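Local structure of flavodoxin (Bacillus cereus, 6GAQ) at residues I111-L116 with A121-E126; V41-E46 with A50-A55. The protein binds flavin mononucleotide and probably serves as a low-potential electron donor to a number of redox enzymes. One frame throughout, in Å; residues are numbered along the deposited sequence.

Contact 1: residues I111-L116 with A121-E126; sequences IFEERL and AELVQE
Leu116, near the end of helix 107-117, and Ala121, at the start of the returning chain, close the tight end of this contact. The amide of Ala121 donates to Leu116 O over 3.1 Å, with an N-H...O angle of 151°. The methyl of Ala121 lies 3.3 Å from the same Leu116 O and 4.2 Å from Leu116 CB, so the two buried residues pack closely through backbone and side chain together.

One turn earlier on the helix, Glu113 and Leu123 cross at about a right angle. Leu123 sets CG anti to its backbone N (chi1 -175°), which carries CD2 against the aliphatic part of Glu113, 3.6 Å from CG. The looser, solvent side is made by exposed Glu126, whose chain, bent at chi2, brings its carboxylate back to that of buried Glu113, with Glu113 OE2 and Glu126 OE2 3.2 Å apart and the two planes turned by 56°. No hydrogen bond joins these acceptors; such proximity would tend to favour protonation of one of them, and Lys129 makes a weak, long ion pair with Glu126.

The pairing belongs to the right-handed beta-alpha-beta unit of strand 91-98, helix 107-117 and strand 122-131; Leu116 and Ala121 touch Val92, and Glu113 touches Val94, of strand 91-98.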
loop_
_atom_site.group_PDB
_atom_site.type_symbol
_atom_site.label_atom_id
_atom_site.label_comp_id
_atom_site.label_asym_id
_atom_site.label_seq_id
_atom_site.Cartn_x
_atom_site.Cartn_y
_atom_site.Cartn_z
ATOM N N ILE A 111 7.553 1.339 7.325
ATOM C CA ILE A 111 7.822 -0.051 7.684
ATOM C C ILE A 111 7.690 -0.953 6.463
ATOM O O ILE A 111 8.589 -1.744 6.153
ATOM C CB ILE A 111 6.883 -0.501 8.818
ATOM C CG1 ILE A 111 7.190 0.271 10.103
ATOM C CG2 ILE A 111 7.002 -2.000 9.044
ATOM C CD1 ILE A 111 6.143 0.101 11.182
ATOM N N PHE A 112 6.567 -0.847 5.751
ATOM C CA PHE A 112 6.351 -1.701 4.588
ATOM C C PHE A 112 7.301 -1.357 3.450
ATOM O O PHE A 112 7.638 -2.231 2.642
ATOM C CB PHE A 112 4.900 -1.596 4.121
ATOM C CG PHE A 112 3.949 -2.444 4.913
ATOM C CD1 PHE A 112 3.935 -3.821 4.756
ATOM C CD2 PHE A 112 3.074 -1.869 5.818
ATOM C CE1 PHE A 112 3.064 -4.606 5.484
ATOM C CE2 PHE A 112 2.200 -2.651 6.549
ATOM C CZ PHE A 112 2.195 -4.020 6.382
ATOM N N GLU A 113 7.745 -0.102 3.366
ATOM C CA GLU A 113 8.687 0.272 2.316
ATOM C C GLU A 113 10.045 -0.381 2.539
ATOM O O GLU A 113 10.678 -0.853 1.588
ATOM C CB GLU A 113 8.823 1.791 2.246
ATOM C CG GLU A 113 7.975 2.429 1.161
ATOM C CD GLU A 113 7.986 3.941 1.224
ATOM O OE1 GLU A 113 6.912 4.532 1.454
ATOM O OE2 GLU A 113 9.067 4.540 1.042
ATOM N N GLU A 114 10.509 -0.418 3.791
ATOM C CA GLU A 114 11.772 -1.086 4.085
ATOM C C GLU A 114 11.670 -2.585 3.842
ATOM O O GLU A 114 12.590 -3.192 3.282
ATOM C CB GLU A 114 12.193 -0.811 5.529
ATOM C CG GLU A 114 12.462 0.651 5.838
ATOM C CD GLU A 114 12.528 0.922 7.328
ATOM O OE1 GLU A 114 12.263 -0.012 8.115
ATOM O OE2 GLU A 114 12.845 2.067 7.713
ATOM N N ARG A 115 10.555 -3.196 4.250
ATOM C CA ARG A 115 10.400 -4.638 4.093
ATOM C C ARG A 115 10.382 -5.038 2.623
ATOM O O ARG A 115 11.028 -6.017 2.233
ATOM C CB ARG A 115 9.127 -5.107 4.797
ATOM C CG ARG A 115 8.681 -6.511 4.421
ATOM C CD ARG A 115 9.701 -7.560 4.842
ATOM N NE ARG A 115 9.514 -7.991 6.225
ATOM C CZ ARG A 115 10.455 -7.922 7.163
ATOM N NH1 ARG A 115 11.653 -7.437 6.870
ATOM N NH2 ARG A 115 10.196 -8.339 8.396
ATOM N N LEU A 116 9.654 -4.291 1.789
ATOM C CA LEU A 116 9.603 -4.616 0.366
ATOM C C LEU A 116 10.974 -4.468 -0.282
ATOM O O LEU A 116 11.373 -5.301 -1.104
ATOM C CB LEU A 116 8.573 -3.734 -0.338
ATOM C CG LEU A 116 7.108 -4.013 0.010
ATOM C CD1 LEU A 116 6.178 -3.136 -0.813
ATOM C CD2 LEU A 116 6.779 -5.485 -0.188
ATOM N N ALA A 121 12.283 -5.999 -3.985
ATOM C CA ALA A 121 11.315 -5.288 -4.806
ATOM C C ALA A 121 11.859 -3.928 -5.234
ATOM O O ALA A 121 12.621 -3.282 -4.511
ATOM C CB ALA A 121 10.000 -5.109 -4.048
ATOM N N GLU A 122 11.465 -3.500 -6.432
ATOM C CA GLU A 122 11.855 -2.192 -6.955
ATOM C C GLU A 122 10.830 -1.169 -6.484
ATOM O O GLU A 122 9.732 -1.072 -7.037
ATOM C CB GLU A 122 11.961 -2.214 -8.475
ATOM C CG GLU A 122 12.354 -0.867 -9.073
ATOM C CD GLU A 122 12.225 -0.825 -10.583
ATOM O OE1 GLU A 122 12.647 0.183 -11.189
ATOM O OE2 GLU A 122 11.702 -1.798 -11.165
ATOM N N LEU A 123 11.187 -0.407 -5.455
ATOM C CA LEU A 123 10.323 0.646 -4.933
ATOM C C LEU A 123 10.395 1.842 -5.874
ATOM O O LEU A 123 11.430 2.511 -5.962
ATOM C CB LEU A 123 10.748 1.024 -3.518
ATOM C CG LEU A 123 9.870 2.033 -2.781
ATOM C CD1 LEU A 123 8.441 1.527 -2.688
ATOM C CD2 LEU A 123 10.442 2.305 -1.401
ATOM N N VAL A 124 9.295 2.119 -6.575
ATOM C CA VAL A 124 9.322 3.101 -7.653
ATOM C C VAL A 124 9.065 4.534 -7.192
ATOM O O VAL A 124 9.406 5.475 -7.923
ATOM C CB VAL A 124 8.308 2.731 -8.750
ATOM C CG1 VAL A 124 8.788 1.514 -9.527
ATOM C CG2 VAL A 124 6.937 2.477 -8.144
ATOM N N GLN A 125 8.478 4.732 -6.013
ATOM C CA GLN A 125 8.183 6.082 -5.553
ATOM C C GLN A 125 7.946 6.071 -4.050
ATOM O O GLN A 125 7.656 5.031 -3.453
ATOM C CB GLN A 125 6.970 6.671 -6.284
ATOM C CG GLN A 125 5.706 5.837 -6.170
ATOM C CD GLN A 125 4.664 6.220 -7.204
ATOM O OE1 GLN A 125 4.958 6.304 -8.396
ATOM N NE2 GLN A 125 3.440 6.458 -6.750
ATOM N N GLU A 126 8.074 7.253 -3.452
ATOM C CA GLU A 126 7.840 7.414 -2.025
ATOM C C GLU A 126 6.369 7.186 -1.697
ATOM O O GLU A 126 5.479 7.429 -2.516
ATOM C CB GLU A 126 8.281 8.807 -1.569
ATOM C CG GLU A 126 8.207 9.049 -0.066
ATOM C CD GLU A 126 8.987 8.022 0.735
ATOM O OE1 GLU A 126 10.098 7.646 0.307
ATOM O OE2 GLU A 126 8.485 7.593 1.796
#

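Contact 2: residues V41-E46 with A50-A55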
loop_
_atom_site.group_PDB
_atom_site.type_symbol
_atom_site.label_atom_id
_atom_site.label_comp_id
_atom_site.label_asym_id
_atom_site.label_seq_id
_atom_site.Cartn_x
_atom_site.Cartn_y
_atom_site.Cartn_z
ATOM N N VAL A 41 -6.289 -6.049 -8.909
ATOM C CA VAL A 41 -6.952 -6.859 -7.891
ATOM C C VAL A 41 -6.863 -6.131 -6.557
ATOM O O VAL A 41 -5.815 -5.568 -6.210
ATOM C CB VAL A 41 -6.326 -8.265 -7.803
ATOM C CG1 VAL A 41 -6.924 -9.056 -6.645
ATOM C CG2 VAL A 41 -6.515 -9.012 -9.115
ATOM N N LEU A 42 -7.964 -6.135 -5.808
ATOM C CA LEU A 42 -8.075 -5.423 -4.540
ATOM C C LEU A 42 -8.357 -6.434 -3.437
ATOM O O LEU A 42 -9.402 -7.093 -3.450
ATOM C CB LEU A 42 -9.185 -4.370 -4.613
ATOM C CG LEU A 42 -9.345 -3.358 -3.480
ATOM C CD1 LEU A 42 -8.330 -2.234 -3.616
ATOM C CD2 LEU A 42 -10.762 -2.805 -3.476
ATOM N N GLN A 43 -7.432 -6.553 -2.484
ATOM C CA GLN A 43 -7.528 -7.568 -1.445
ATOM C C GLN A 43 -7.143 -6.985 -0.093
ATOM O O GLN A 43 -6.375 -6.025 -0.007
ATOM C CB GLN A 43 -6.623 -8.772 -1.746
ATOM C CG GLN A 43 -7.132 -9.693 -2.838
ATOM C CD GLN A 43 -6.358 -10.996 -2.903
ATOM O OE1 GLN A 43 -5.420 -11.213 -2.136
ATOM N NE2 GLN A 43 -6.748 -11.870 -3.822
ATOM N N GLU A 44 -7.691 -7.581 0.964
ATOM C CA GLU A 44 -7.216 -7.319 2.313
ATOM C C GLU A 44 -6.000 -8.189 2.605
ATOM O O GLU A 44 -5.903 -9.331 2.144
ATOM C CB GLU A 44 -8.317 -7.588 3.341
ATOM C CG GLU A 44 -9.700 -7.099 2.927
ATOM C CD GLU A 44 -10.716 -7.195 4.052
ATOM O OE1 GLU A 44 -10.300 -7.331 5.222
ATOM O OE2 GLU A 44 -11.932 -7.136 3.767
ATOM N N MET A 45 -5.059 -7.641 3.374
ATOM C CA MET A 45 -3.803 -8.339 3.621
ATOM C C MET A 45 -3.872 -9.304 4.795
ATOM O O MET A 45 -2.987 -10.156 4.931
ATOM C CB MET A 45 -2.672 -7.334 3.857
ATOM C CG MET A 45 -2.872 -6.429 5.057
ATOM S SD MET A 45 -1.367 -5.531 5.478
ATOM C CE MET A 45 -0.816 -5.017 3.853
ATOM N N GLU A 46 -4.888 -9.192 5.645
ATOM C CA GLU A 46 -5.059 -10.150 6.726
ATOM C C GLU A 46 -5.435 -11.516 6.164
ATOM O O GLU A 46 -6.184 -11.626 5.189
ATOM C CB GLU A 46 -6.126 -9.656 7.708
ATOM C CG GLU A 46 -6.651 -10.707 8.683
ATOM C CD GLU A 46 -7.743 -11.571 8.084
ATOM O OE1 GLU A 46 -8.434 -11.110 7.150
ATOM O OE2 GLU A 46 -7.883 -12.727 8.526
ATOM N N ALA A 50 1.455 -14.454 1.901
ATOM C CA ALA A 50 2.288 -13.525 1.144
ATOM C C ALA A 50 2.849 -14.124 -0.140
ATOM O O ALA A 50 3.443 -13.386 -0.933
ATOM C CB ALA A 50 3.435 -13.020 2.021
ATOM N N GLU A 51 2.680 -15.430 -0.365
ATOM C CA GLU A 51 3.144 -16.044 -1.604
ATOM C C GLU A 51 2.409 -15.511 -2.826
ATOM O O GLU A 51 2.947 -15.576 -3.937
ATOM C CB GLU A 51 2.976 -17.563 -1.530
ATOM C CG GLU A 51 4.062 -18.283 -0.749
ATOM C CD GLU A 51 5.111 -18.901 -1.652
ATOM O OE1 GLU A 51 6.203 -19.242 -1.150
ATOM O OE2 GLU A 51 4.843 -19.045 -2.863
ATOM N N GLU A 52 1.197 -14.982 -2.643
ATOM C CA GLU A 52 0.358 -14.582 -3.767
ATOM C C GLU A 52 0.940 -13.417 -4.560
ATOM O O GLU A 52 0.540 -13.210 -5.711
ATOM C CB GLU A 52 -1.039 -14.210 -3.263
ATOM C CG GLU A 52 -1.754 -15.330 -2.520
ATOM C CD GLU A 52 -2.980 -14.839 -1.773
ATOM O OE1 GLU A 52 -3.071 -15.078 -0.550
ATOM O OE2 GLU A 52 -3.854 -14.211 -2.408
ATOM N N LEU A 53 1.871 -12.658 -3.978
ATOM C CA LEU A 53 2.360 -11.442 -4.621
ATOM C C LEU A 53 3.177 -11.720 -5.876
ATOM O O LEU A 53 3.295 -10.836 -6.730
ATOM C CB LEU A 53 3.200 -10.625 -3.636
ATOM C CG LEU A 53 2.487 -9.625 -2.721
ATOM C CD1 LEU A 53 1.526 -10.320 -1.767
ATOM C CD2 LEU A 53 3.506 -8.804 -1.947
ATOM N N LEU A 54 3.735 -12.923 -6.014
ATOM C CA LEU A 54 4.651 -13.211 -7.111
ATOM C C LEU A 54 3.948 -13.426 -8.445
ATOM O O LEU A 54 4.623 -13.480 -9.479
ATOM C CB LEU A 54 5.498 -14.431 -6.763
ATOM C CG LEU A 54 6.139 -14.355 -5.375
ATOM C CD1 LEU A 54 6.877 -15.638 -5.029
ATOM C CD2 LEU A 54 7.068 -13.153 -5.310
ATOM N N ALA A 55 2.620 -13.549 -8.453
ATOM C CA ALA A 55 1.890 -13.655 -9.708
ATOM C C ALA A 55 1.738 -12.313 -10.409
ATOM O O ALA A 55 1.416 -12.284 -11.601
ATOM C CB ALA A 55 0.507 -14.264 -9.466
#
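The connection that leaves edge strand 40-44 and leads toward strand 58-63 folds back beside the strand it has just left, and a 3-10 segment, 50-55, brings Glu52 to Gln43. The contact is small, burying 49 Å² in all, and lies at the protein surface. Two side chains make it: the terminal amide of Gln43 lies near the carboxylate of Glu52, whose OE2 is 4.1 Å from Gln43 CD. The orientation of that amide is uncertain, because its oxygen and nitrogen are probably exchanged in the model. The nearer of its two terminal atoms, modelled as OE1, is 3.4 Å from Glu52 OE2; with the amide turned over, the nitrogen would take this place and a hydrogen bond might form.

Both residues set CG anti to the carbonyl carbon (chi1 -75° in Gln43, -59° in Glu52), and the extended chains beyond CG span the distance between the backbones. The side chains cross obliquely, and the flat groups are turned 59° from one another, neither coplanar nor stacked.

In the flavodoxin fold, the parallel sheet has strand 40-44 at one margin, next to strand 11-16. Gln43 shares backbone hydrogen bonds with Ile13 and Tyr15 of that neighbour, which fixes the base from which its side chain reaches out, and the side chain also touches Met48 in the loop between the segments. On the opposing segment, Leu53 follows Glu52 and packs inward on Leu12 and Phe78, while the amide of Ala50 is hydrogen-bonded to Asp81 OD2. The Gln43 side chain is about 11 Å from that of Ser17, an FMN-binding residue.

Contact 2 precedes contact 1 in the sequence; their centres lie about 16 Å apart. Each involves one of the two outermost strands of the five-stranded parallel sheet: 40-44 in contact 2 and 122-131 in contact 1. Between those margins run strands 11-16, 58-63 and 91-98. Segments 111-116 and 41-46 touch through Phe112 CZ and Met45 SD at 4.0 Å, although neither residue belongs to the pairing itself. Phe112 also packs on Leu61 and Ser63 of strand 58-63, and Met45 on Ala75 and Phe78 of helix 73-81; both lie in the interior between the sheet and helices 73-81 and 107-117, within a single flavodoxin domain.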